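Transcobalamin-1 (Homo sapiens, PDB 4KKI) binds vitamin B12 with femtomolar affinity, shields it from stomach acid and serves as its secreted carrier. Local coordinates at residues L87-I99 and L118-I130. Sequence-based numbering, arbitrary orientation.
Sequences LSDVSSGELALII and LIDKLENKFQAEI
K125 reaches from helix 118-130 into the turn ahead of helix 92-99 and ties the two together. Its chain is extended as far as CE and bends at the last torsion (chi4 -61°). This bend brings NZ to two backbone oxygens, 2.9 Å from L87 O and 2.9 Å from V90 O. Both bonds lie in the carbonyl plane. A water that also donates to S88 O accepts a third bond from NZ. A methionine here would probably leave both carbonyl oxygens without their charged donor and let the turn before the helix shift. Further along helix 118-130, S92 OG lies 2.6 Å from E129 OE2. D150 also bonds this hydroxyl, and T142 bonds the carboxylate. A second water accepts from S92 N and donates to E129 OE2.

The two helices run nearly antiparallel, at 152°, with axes 9.4 Å apart. Their tight part is knobs-into-holes packing. L95 sits among L118, K121, L122 and K125, with CD2 pressed on the backbone, 3.4 Å from L122 N. L122 fills the reciprocal hole among S92, L95, A96 and I99. I99 CG1 lies beside the backbone N (chi1 -62°), which sends CD1 past L118 O to 3.7 Å from L122 CD2. The L87 side is looser. There L87 CD2 and K121 NZ meet at 3.4 Å, the two side chains crossing at about a right angle, and neither residue is fully buried.

S91 and E94 form a capping box at the start of helix 92-99, and S91 OG also bonds Q146, a cobalamin-binding residue. G93 and E94 touch cyanocobalamin. The pair belongs to the alpha6-alpha6 barrel: helix 144-156 covers A96, L122 and F126, helix 111-115 packs on I99 and I119, and helix 55-63 lies against L97 and I98.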
loop_
_atom_site.group_PDB
_atom_site.type_symbol
_atom_site.label_atom_id
_atom_site.label_comp_id
_atom_site.label_asym_id
_atom_site.label_seq_id
_atom_site.Cartn_x
_atom_site.Cartn_y
_atom_site.Cartn_z
ATOM N N LEU A 87 -4.098 -6.786 20.047
ATOM C CA LEU A 87 -3.087 -5.744 19.885
ATOM C C LEU A 87 -1.688 -6.315 19.670
ATOM O O LEU A 87 -0.872 -5.730 18.957
ATOM C CB LEU A 87 -3.097 -4.808 21.095
ATOM C CG LEU A 87 -2.184 -3.580 21.039
ATOM C CD1 LEU A 87 -2.431 -2.777 19.770
ATOM C CD2 LEU A 87 -2.385 -2.712 22.274
ATOM N N SER A 88 -1.423 -7.464 20.280
ATOM C CA SER A 88 -0.109 -8.089 20.200
ATOM C C SER A 88 0.175 -8.657 18.810
ATOM O O SER A 88 1.330 -8.737 18.389
ATOM C CB SER A 88 0.021 -9.187 21.258
ATOM O OG SER A 88 1.308 -9.778 21.227
ATOM N N ASP A 89 -0.881 -9.045 18.100
ATOM C CA ASP A 89 -0.738 -9.634 16.772
ATOM C C ASP A 89 -0.792 -8.597 15.648
ATOM O O ASP A 89 -0.462 -8.900 14.500
ATOM C CB ASP A 89 -1.802 -10.712 16.547
ATOM C CG ASP A 89 -1.627 -11.902 17.470
ATOM O OD1 ASP A 89 -0.473 -12.198 17.844
ATOM O OD2 ASP A 89 -2.642 -12.541 17.821
ATOM N N VAL A 90 -1.208 -7.378 15.978
ATOM C CA VAL A 90 -1.291 -6.304 14.995
ATOM C C VAL A 90 0.099 -5.915 14.500
ATOM O O VAL A 90 0.992 -5.641 15.299
ATOM C CB VAL A 90 -1.998 -5.064 15.579
ATOM C CG1 VAL A 90 -1.871 -3.879 14.639
ATOM C CG2 VAL A 90 -3.460 -5.374 15.862
ATOM N N SER A 91 0.286 -5.899 13.183
ATOM C CA SER A 91 1.595 -5.577 12.621
ATOM C C SER A 91 1.923 -4.111 12.854
ATOM O O SER A 91 1.027 -3.289 13.054
ATOM C CB SER A 91 1.642 -5.888 11.127
ATOM O OG SER A 91 1.058 -4.837 10.375
ATOM N N SER A 92 3.213 -3.788 12.829
ATOM C CA SER A 92 3.662 -2.416 13.026
ATOM C C SER A 92 3.001 -1.469 12.022
ATOM O O SER A 92 2.521 -0.399 12.393
ATOM C CB SER A 92 5.188 -2.327 12.929
ATOM O OG SER A 92 5.652 -2.779 11.669
ATOM N N GLY A 93 2.963 -1.881 10.758
ATOM C CA GLY A 93 2.344 -1.086 9.712
ATOM C C GLY A 93 0.859 -0.859 9.926
ATOM O O GLY A 93 0.339 0.214 9.620
ATOM N N GLU A 94 0.172 -1.870 10.449
ATOM C CA GLU A 94 -1.258 -1.762 10.721
ATOM C C GLU A 94 -1.522 -0.749 11.825
ATOM O O GLU A 94 -2.464 0.036 11.749
ATOM C CB GLU A 94 -1.844 -3.121 11.114
ATOM C CG GLU A 94 -2.031 -4.084 9.955
ATOM C CD GLU A 94 -2.514 -5.449 10.408
ATOM O OE1 GLU A 94 -2.346 -5.778 11.603
ATOM O OE2 GLU A 94 -3.065 -6.191 9.571
ATOM N N LEU A 95 -0.680 -0.777 12.852
ATOM C CA LEU A 95 -0.793 0.161 13.957
ATOM C C LEU A 95 -0.437 1.571 13.497
ATOM O O LEU A 95 -1.045 2.551 13.936
ATOM C CB LEU A 95 0.109 -0.264 15.118
ATOM C CG LEU A 95 0.090 0.653 16.341
ATOM C CD1 LEU A 95 -1.336 0.842 16.830
ATOM C CD2 LEU A 95 0.971 0.098 17.451
ATOM N N ALA A 96 0.554 1.666 12.613
ATOM C CA ALA A 96 0.953 2.948 12.042
ATOM C C ALA A 96 -0.220 3.612 11.322
ATOM O O ALA A 96 -0.478 4.797 11.512
ATOM C CB ALA A 96 2.132 2.769 11.096
ATOM N N LEU A 97 -0.930 2.840 10.503
ATOM C CA LEU A 97 -2.093 3.360 9.788
ATOM C C LEU A 97 -3.201 3.778 10.747
ATOM O O LEU A 97 -3.903 4.758 10.503
ATOM C CB LEU A 97 -2.629 2.332 8.790
ATOM C CG LEU A 97 -1.833 2.155 7.495
ATOM C CD1 LEU A 97 -2.419 1.026 6.665
ATOM C CD2 LEU A 97 -1.805 3.449 6.694
ATOM N N ILE A 98 -3.358 3.026 11.832
ATOM C CA ILE A 98 -4.361 3.349 12.839
ATOM C C ILE A 98 -4.073 4.714 13.444
ATOM O O ILE A 98 -4.960 5.562 13.545
ATOM C CB ILE A 98 -4.415 2.285 13.947
ATOM C CG1 ILE A 98 -5.047 1.003 13.406
ATOM C CG2 ILE A 98 -5.210 2.789 15.146
ATOM C CD1 ILE A 98 -5.109 -0.117 14.413
ATOM N N ILE A 99 -2.818 4.925 13.825
ATOM C CA ILE A 99 -2.395 6.189 14.407
ATOM C C ILE A 99 -2.582 7.336 13.414
ATOM O O ILE A 99 -3.066 8.407 13.780
ATOM C CB ILE A 99 -0.928 6.123 14.881
ATOM C CG1 ILE A 99 -0.779 5.059 15.975
ATOM C CG2 ILE A 99 -0.460 7.484 15.379
ATOM C CD1 ILE A 99 0.640 4.856 16.466
ATOM N N LEU A 118 -0.812 4.173 21.811
ATOM C CA LEU A 118 -0.524 3.542 20.529
ATOM C C LEU A 118 0.844 3.935 19.985
ATOM O O LEU A 118 1.499 3.145 19.302
ATOM C CB LEU A 118 -1.617 3.877 19.511
ATOM C CG LEU A 118 -3.026 3.425 19.901
ATOM C CD1 LEU A 118 -4.015 3.686 18.772
ATOM C CD2 LEU A 118 -3.026 1.954 20.293
ATOM N N ILE A 119 1.268 5.158 20.285
ATOM C CA ILE A 119 2.575 5.638 19.853
ATOM C C ILE A 119 3.670 4.824 20.533
ATOM O O ILE A 119 4.619 4.380 19.886
ATOM C CB ILE A 119 2.762 7.137 20.166
ATOM C CG1 ILE A 119 1.803 7.982 19.327
ATOM C CG2 ILE A 119 4.196 7.568 19.903
ATOM C CD1 ILE A 119 1.935 9.473 19.574
ATOM N N ASP A 120 3.523 4.623 21.840
ATOM C CA ASP A 120 4.458 3.798 22.595
ATOM C C ASP A 120 4.485 2.377 22.041
ATOM O O ASP A 120 5.550 1.775 21.908
ATOM C CB ASP A 120 4.096 3.786 24.084
ATOM C CG ASP A 120 4.328 5.128 24.754
ATOM O OD1 ASP A 120 4.334 6.156 24.045
ATOM O OD2 ASP A 120 4.501 5.158 25.990
ATOM N N LYS A 121 3.310 1.853 21.704
ATOM C CA LYS A 121 3.207 0.498 21.169
ATOM C C LYS A 121 3.860 0.400 19.795
ATOM O O LYS A 121 4.473 -0.614 19.459
ATOM C CB LYS A 121 1.745 0.047 21.103
ATOM C CG LYS A 121 1.143 -0.301 22.457
ATOM C CD LYS A 121 1.809 -1.531 23.056
ATOM C CE LYS A 121 1.360 -1.770 24.491
ATOM N NZ LYS A 121 -0.118 -1.899 24.614
ATOM N N LEU A 122 3.728 1.463 19.009
ATOM C CA LEU A 122 4.332 1.510 17.684
ATOM C C LEU A 122 5.854 1.515 17.779
ATOM O O LEU A 122 6.534 0.913 16.949
ATOM C CB LEU A 122 3.841 2.734 16.909
ATOM C CG LEU A 122 4.371 2.855 15.480
ATOM C CD1 LEU A 122 3.993 1.629 14.663
ATOM C CD2 LEU A 122 3.860 4.122 14.817
ATOM N N GLU A 123 6.383 2.190 18.795
ATOM C CA GLU A 123 7.825 2.221 19.023
ATOM C C GLU A 123 8.371 0.820 19.283
ATOM O O GLU A 123 9.442 0.461 18.795
ATOM C CB GLU A 123 8.166 3.142 20.195
ATOM C CG GLU A 123 7.848 4.602 19.941
ATOM C CD GLU A 123 8.011 5.461 21.181
ATOM O OE1 GLU A 123 8.453 4.932 22.220
ATOM O OE2 GLU A 123 7.692 6.666 21.114
ATOM N N ASN A 124 7.624 0.033 20.049
ATOM C CA ASN A 124 8.017 -1.338 20.343
ATOM C C ASN A 124 7.913 -2.234 19.111
ATOM O O ASN A 124 8.820 -3.013 18.822
ATOM C CB ASN A 124 7.184 -1.910 21.493
ATOM C CG ASN A 124 7.359 -1.129 22.782
ATOM O OD1 ASN A 124 8.392 -0.497 23.003
ATOM N ND2 ASN A 124 6.346 -1.171 23.642
ATOM N N LYS A 125 6.804 -2.116 18.386
ATOM C CA LYS A 125 6.602 -2.914 17.181
ATOM C C LYS A 125 7.638 -2.569 16.117
ATOM O O LYS A 125 8.133 -3.449 15.414
ATOM C CB LYS A 125 5.185 -2.732 16.633
ATOM C CG LYS A 125 4.104 -3.353 17.505
ATOM C CD LYS A 125 2.731 -3.225 16.866
ATOM C CE LYS A 125 1.647 -3.791 17.770
ATOM N NZ LYS A 125 1.852 -5.241 18.034
ATOM N N PHE A 126 7.968 -1.286 16.011
ATOM C CA PHE A 126 8.985 -0.841 15.066
ATOM C C PHE A 126 10.356 -1.382 15.455
ATOM O O PHE A 126 11.147 -1.770 14.596
ATOM C CB PHE A 126 9.011 0.686 14.978
ATOM C CG PHE A 126 10.164 1.227 14.181
ATOM C CD1 PHE A 126 10.209 1.069 12.805
ATOM C CD2 PHE A 126 11.199 1.901 14.806
ATOM C CE1 PHE A 126 11.268 1.569 12.070
ATOM C CE2 PHE A 126 12.260 2.403 14.077
ATOM C CZ PHE A 126 12.295 2.236 12.707
ATOM N N GLN A 127 10.632 -1.414 16.756
ATOM C CA GLN A 127 11.896 -1.943 17.249
ATOM C C GLN A 127 11.969 -3.455 17.050
ATOM O O GLN A 127 13.050 -4.014 16.868
ATOM C CB GLN A 127 12.095 -1.586 18.724
ATOM C CG GLN A 127 13.507 -1.830 19.234
ATOM C CD GLN A 127 14.543 -0.973 18.527
ATOM O OE1 GLN A 127 14.247 0.132 18.069
ATOM N NE2 GLN A 127 15.765 -1.484 18.430
ATOM N N ALA A 128 10.815 -4.113 17.082
ATOM C CA ALA A 128 10.755 -5.549 16.837
ATOM C C ALA A 128 11.110 -5.851 15.383
ATOM O O ALA A 128 11.748 -6.863 15.090
ATOM C CB ALA A 128 9.380 -6.100 17.182
ATOM N N GLU A 129 10.694 -4.966 14.481
ATOM C CA GLU A 129 11.053 -5.076 13.073
ATOM C C GLU A 129 12.567 -5.001 12.923
ATOM O O GLU A 129 13.171 -5.788 12.192
ATOM C CB GLU A 129 10.402 -3.954 12.260
ATOM C CG GLU A 129 8.880 -3.953 12.271
ATOM C CD GLU A 129 8.280 -4.848 11.201
ATOM O OE1 GLU A 129 9.050 -5.528 10.488
ATOM O OE2 GLU A 129 7.037 -4.867 11.069
ATOM N N ILE A 130 13.170 -4.048 13.629
ATOM C CA ILE A 130 14.614 -3.844 13.593
ATOM C C ILE A 130 15.361 -5.059 14.134
ATOM O O ILE A 130 16.326 -5.531 13.529
ATOM C CB ILE A 130 15.025 -2.603 14.412
ATOM C CG1 ILE A 130 14.332 -1.350 13.874
ATOM C CG2 ILE A 130 16.536 -2.425 14.397
ATOM C CD1 ILE A 130 14.715 -1.003 12.452
HETATM O O HOH W 1 3.986 -7.163 17.704
HETATM O O HOH W 2 5.138 -5.869 12.399
#